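Local structure of protein involved in catabolism of external DNA (Legionella pneumophila subsp. pneumophila, 2OO3) at residues G65-P68 against V69-R73; E258-T261 against T262-P266. The protein probably methylates N6 of adenine 2030 in 23S ribosomal RNA, with S-adenosylmethionine as the methyl donor. All coordinates share one frame; numbering follows the deposited sequence.

Contact 1 of 2, residues G65-P68 against V69-R73; sequences GINP and VWLDR
Ile66 and Trp70, Asn67 and Leu71, and Pro68 and Asp72 meet as i to i+4 neighbours along the short helix 66-71 and at Asp72 just beyond it, so the contact is a local one, made along little more than one turn and at its C-terminal exit. Three backbone bonds build it and lengthen towards the end. Trp70 N lies 2.7 Å from Ile66 O, with a nearly straight N-H...O angle of 169°; Leu71 N donates to Asn67 O at 2.8 Å; and Asp72 N reaches Pro68 O at 3.2 Å, well above the carbonyl plane, as the chain leaves helical geometry at Asp72. Pro68 suits the first turn, where a residue without an N-H costs no helical bond.

The segment belongs to the Rossmann-like methyltransferase fold of the RlmJ family and packs between helix 81-90, which receives Ile66 and Trp70, and helix 249-263, which receives Pro68 and Val69. Ile66 and Trp70 leave the helix in the same direction and run alongside each other; CD1 of Ile66 comes 4.2 Å from CB of Trp70, while the indole carries on away and its NE1 donates a hydrogen bond to Ser94 O. On the outer side, the amide of Asn67 crosses the branched end of Leu71, ND2 standing 3.8 Å from CD1, a loose polar-to-methyl touch suited to a partly exposed surface.

Arg73 folds back over the end of the helix: its extended chain (chi2 -165°, chi3 175°) brings the guanidinium back to Trp70, and NH1 donates to Trp70 O at 3.0 Å. The backbone N of Arg73 reaches the same oxygen from the opposite face of the carbonyl plane, so two donors grip a carbonyl at the helix end. The guanidinium also lies against the indole, with Trp70 CZ2 3.8 Å above its plane and over its centre.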
loop_
_atom_site.group_PDB
_atom_site.type_symbol
_atom_site.label_atom_id
_atom_site.label_comp_id
_atom_site.label_asym_id
_atom_site.label_seq_id
_atom_site.Cartn_x
_atom_site.Cartn_y
_atom_site.Cartn_z
ATOM N N GLY A 65 -8.044 5.834 12.341
ATOM C CA GLY A 65 -7.760 4.964 11.233
ATOM C C GLY A 65 -7.896 3.571 11.753
ATOM O O GLY A 65 -9.000 3.059 11.864
ATOM N N ILE A 66 -6.760 2.958 12.071
ATOM C CA ILE A 66 -6.744 1.616 12.595
ATOM C C ILE A 66 -7.570 1.422 13.894
ATOM O O ILE A 66 -8.183 0.374 14.074
ATOM C CB ILE A 66 -5.298 1.069 12.789
ATOM C CG1 ILE A 66 -5.299 -0.401 13.246
ATOM C CG2 ILE A 66 -4.502 1.892 13.797
ATOM C CD1 ILE A 66 -6.130 -1.339 12.356
ATOM N N ASN A 67 -7.577 2.398 14.804
ATOM C CA ASN A 67 -8.159 2.091 16.111
ATOM C C ASN A 67 -9.638 1.610 16.092
ATOM O O ASN A 67 -9.957 0.624 16.763
ATOM C CB ASN A 67 -7.934 3.217 17.131
ATOM C CG ASN A 67 -7.865 2.699 18.558
ATOM O OD1 ASN A 67 -7.305 1.623 18.816
ATOM N ND2 ASN A 67 -8.423 3.463 19.501
ATOM N N PRO A 68 -10.541 2.315 15.372
ATOM C CA PRO A 68 -11.942 1.810 15.316
ATOM C C PRO A 68 -12.065 0.428 14.660
ATOM O O PRO A 68 -12.925 -0.381 15.036
ATOM C CB PRO A 68 -12.672 2.857 14.444
ATOM C CG PRO A 68 -11.793 4.102 14.507
ATOM C CD PRO A 68 -10.378 3.584 14.636
ATOM N N VAL A 69 -11.190 0.163 13.696
ATOM C CA VAL A 69 -11.209 -1.085 12.949
ATOM C C VAL A 69 -10.721 -2.182 13.892
ATOM O O VAL A 69 -11.360 -3.263 14.003
ATOM C CB VAL A 69 -10.337 -0.971 11.632
ATOM C CG1 VAL A 69 -10.172 -2.313 10.957
ATOM C CG2 VAL A 69 -10.974 -0.004 10.649
ATOM N N TRP A 70 -9.617 -1.896 14.586
ATOM C CA TRP A 70 -9.020 -2.821 15.529
ATOM C C TRP A 70 -9.948 -3.143 16.698
ATOM O O TRP A 70 -10.115 -4.309 17.062
ATOM C CB TRP A 70 -7.723 -2.247 16.098
ATOM C CG TRP A 70 -7.093 -3.063 17.245
ATOM C CD1 TRP A 70 -7.045 -2.706 18.576
ATOM C CD2 TRP A 70 -6.404 -4.336 17.148
ATOM N NE1 TRP A 70 -6.387 -3.677 19.301
ATOM C CE2 TRP A 70 -5.986 -4.685 18.457
ATOM C CE3 TRP A 70 -6.114 -5.215 16.083
ATOM C CZ2 TRP A 70 -5.258 -5.859 18.733
ATOM C CZ3 TRP A 70 -5.403 -6.399 16.357
ATOM C CH2 TRP A 70 -4.987 -6.704 17.681
ATOM N N LEU A 71 -10.529 -2.107 17.288
ATOM C CA LEU A 71 -11.441 -2.310 18.406
ATOM C C LEU A 71 -12.619 -3.205 18.025
ATOM O O LEU A 71 -13.079 -3.998 18.852
ATOM C CB LEU A 71 -11.944 -0.962 18.941
ATOM C CG LEU A 71 -10.875 -0.173 19.703
ATOM C CD1 LEU A 71 -11.399 1.170 20.129
ATOM C CD2 LEU A 71 -10.347 -0.943 20.905
ATOM N N ASP A 72 -13.099 -3.079 16.788
ATOM C CA ASP A 72 -14.236 -3.872 16.312
ATOM C C ASP A 72 -13.844 -5.111 15.526
ATOM O O ASP A 72 -14.649 -5.619 14.735
ATOM C CB ASP A 72 -15.156 -3.021 15.434
ATOM C CG ASP A 72 -16.597 -3.503 15.466
ATOM O OD1 ASP A 72 -17.005 -4.063 16.509
ATOM O OD2 ASP A 72 -17.313 -3.317 14.458
ATOM N N ARG A 73 -12.631 -5.613 15.748
ATOM C CA ARG A 73 -12.063 -6.622 14.857
ATOM C C ARG A 73 -12.882 -7.929 14.764
ATOM O O ARG A 73 -12.865 -8.602 13.724
ATOM C CB ARG A 73 -10.603 -6.912 15.215
ATOM C CG ARG A 73 -10.378 -7.525 16.568
ATOM C CD ARG A 73 -8.901 -7.428 16.955
ATOM N NE ARG A 73 -8.638 -7.898 18.314
ATOM C CZ ARG A 73 -8.750 -7.161 19.417
ATOM N NH1 ARG A 73 -9.151 -5.898 19.355
ATOM N NH2 ARG A 73 -8.472 -7.696 20.602
#

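Contact 2 of 2, residues E258-T261 against T262-P266; sequences ETLT and TYFNP
Thr259 and Leu260 meet Thr262, Tyr263 and Phe264 at the weakly bonded last turn of helix 249-263, from which the chain turns towards strand 270-275. Backbone bonds come first. Leu260 O accepts from Phe264 N at 2.8 Å, nearly in line with its C=O bond, and from Tyr263 N, which sits well above the carbonyl plane. Thr259 O likewise takes Thr262 N.

Hydroxyls supply the second kind. Thr262 OG1 donates to Thr259 O at 2.6 Å, in the carbonyl plane; its chi1 of 72° places the hydroxyl between N and the carbonyl carbon, facing back down the helix. Thr261 OG1 also reaches back three residues, to Glu258 O at 2.8 Å, but tilted from the carbonyl plane.

Apolar packing is the third. The Phe264 ring lies alongside Leu260, its CE2 3.9 Å from both CB and CD2 of that residue, and this buried pair faces helix 14-30. Thr259 CG2 meets the Tyr263 ring at its edge, 3.8 Å from CE2. Beyond the turn, Pro266 CA makes a CH...O contact with Thr261 O.

Thr261 and Thr262 thus suit this turn: their short hydroxyls stay beside the backbone and bond carbonyls three residues back, where i to i+3 bonds appear beside the last i to i+4 bond.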
loop_
_atom_site.group_PDB
_atom_site.type_symbol
_atom_site.label_atom_id
_atom_site.label_comp_id
_atom_site.label_asym_id
_atom_site.label_seq_id
_atom_site.Cartn_x
_atom_site.Cartn_y
_atom_site.Cartn_z
ATOM N N GLU A 258 -16.594 -0.700 1.328
ATOM C CA GLU A 258 -17.907 -0.533 1.973
ATOM C C GLU A 258 -17.784 -0.640 3.471
ATOM O O GLU A 258 -18.350 0.179 4.197
ATOM C CB GLU A 258 -18.910 -1.601 1.552
ATOM C CG GLU A 258 -19.282 -1.662 0.096
ATOM C CD GLU A 258 -20.426 -2.660 -0.090
ATOM O OE1 GLU A 258 -20.717 -3.042 -1.245
ATOM O OE2 GLU A 258 -21.034 -3.047 0.955
ATOM N N THR A 259 -17.083 -1.676 3.951
ATOM C CA THR A 259 -16.854 -1.827 5.396
ATOM C C THR A 259 -16.163 -0.603 6.019
ATOM O O THR A 259 -16.594 -0.100 7.069
ATOM C CB THR A 259 -16.065 -3.126 5.730
ATOM O OG1 THR A 259 -16.763 -4.234 5.168
ATOM C CG2 THR A 259 -15.973 -3.343 7.201
ATOM N N LEU A 260 -15.097 -0.126 5.389
ATOM C CA LEU A 260 -14.362 1.036 5.928
ATOM C C LEU A 260 -15.214 2.331 6.051
ATOM O O LEU A 260 -15.048 3.127 6.995
ATOM C CB LEU A 260 -13.086 1.280 5.103
ATOM C CG LEU A 260 -12.054 0.142 5.219
ATOM C CD1 LEU A 260 -10.843 0.513 4.392
ATOM C CD2 LEU A 260 -11.656 -0.071 6.720
ATOM N N THR A 261 -16.115 2.551 5.100
ATOM C CA THR A 261 -16.966 3.737 5.157
ATOM C C THR A 261 -17.935 3.639 6.337
ATOM O O THR A 261 -18.500 4.656 6.724
ATOM C CB THR A 261 -17.773 3.986 3.879
ATOM O OG1 THR A 261 -18.679 2.902 3.654
ATOM C CG2 THR A 261 -16.866 4.134 2.658
ATOM N N THR A 262 -18.130 2.448 6.911
ATOM C CA THR A 262 -18.934 2.354 8.138
ATOM C C THR A 262 -18.130 2.767 9.390
ATOM O O THR A 262 -18.717 3.056 10.420
ATOM C CB THR A 262 -19.565 0.953 8.367
ATOM O OG1 THR A 262 -18.564 -0.001 8.752
ATOM C CG2 THR A 262 -20.299 0.456 7.110
ATOM N N TYR A 263 -16.797 2.786 9.295
ATOM C CA TYR A 263 -15.933 3.217 10.404
ATOM C C TYR A 263 -15.444 4.656 10.254
ATOM O O TYR A 263 -15.297 5.365 11.233
ATOM C CB TYR A 263 -14.731 2.260 10.576
ATOM C CG TYR A 263 -15.136 0.860 10.994
ATOM C CD1 TYR A 263 -15.400 0.562 12.332
ATOM C CD2 TYR A 263 -15.270 -0.160 10.053
ATOM C CE1 TYR A 263 -15.793 -0.710 12.720
ATOM C CE2 TYR A 263 -15.676 -1.449 10.429
ATOM C CZ TYR A 263 -15.923 -1.718 11.755
ATOM O OH TYR A 263 -16.299 -2.999 12.142
ATOM N N PHE A 264 -15.193 5.100 9.036
ATOM C CA PHE A 264 -14.617 6.430 8.837
ATOM C C PHE A 264 -15.716 7.425 8.433
ATOM O O PHE A 264 -16.292 7.292 7.349
ATOM C CB PHE A 264 -13.533 6.385 7.764
ATOM C CG PHE A 264 -12.433 5.336 8.015
ATOM C CD1 PHE A 264 -11.980 5.055 9.298
ATOM C CD2 PHE A 264 -11.819 4.693 6.941
ATOM C CE1 PHE A 264 -10.963 4.109 9.509
ATOM C CE2 PHE A 264 -10.820 3.738 7.142
ATOM C CZ PHE A 264 -10.394 3.452 8.451
ATOM N N ASN A 265 -15.987 8.418 9.286
ATOM C CA ASN A 265 -17.076 9.411 9.041
ATOM C C ASN A 265 -18.373 8.745 8.545
ATOM O O ASN A 265 -18.865 9.070 7.472
ATOM C CB ASN A 265 -16.624 10.491 8.036
ATOM C CG ASN A 265 -17.432 11.806 8.168
ATOM O OD1 ASN A 265 -18.208 11.981 9.114
ATOM N ND2 ASN A 265 -17.242 12.720 7.218
ATOM N N PRO A 266 -18.922 7.783 9.304
ATOM C CA PRO A 266 -20.029 7.061 8.688
ATOM C C PRO A 266 -21.198 7.974 8.392
ATOM O O PRO A 266 -21.415 8.967 9.091
ATOM C CB PRO A 266 -20.404 6.010 9.725
ATOM C CG PRO A 266 -19.856 6.507 10.996
ATOM C CD PRO A 266 -18.620 7.288 10.650
#

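In the fold
Both contacts are local and partly buried: contact 1 takes in the whole of short helix 66-71 and its exit, contact 2 the last turn of the longer helix 249-263 and the loop after it. Their centres lie about 11 Å apart, and they join directly. Asp72 OD2 of contact 1 lies 2.5 Å from Tyr263 OH of contact 2, probably hydrogen-bonded, and Val69 and Leu260 pack between the two helices, with Phe264 against Gly65 O. Their buried faces differ: that of 65-73 also leans on helix 81-90, that of 258-266 on helix 14-30, which carries His20, predicted to bind S-adenosylmethionine. An arginine returns to a helix-end carbonyl in contact 1, whereas threonine hydroxyls do so in contact 2.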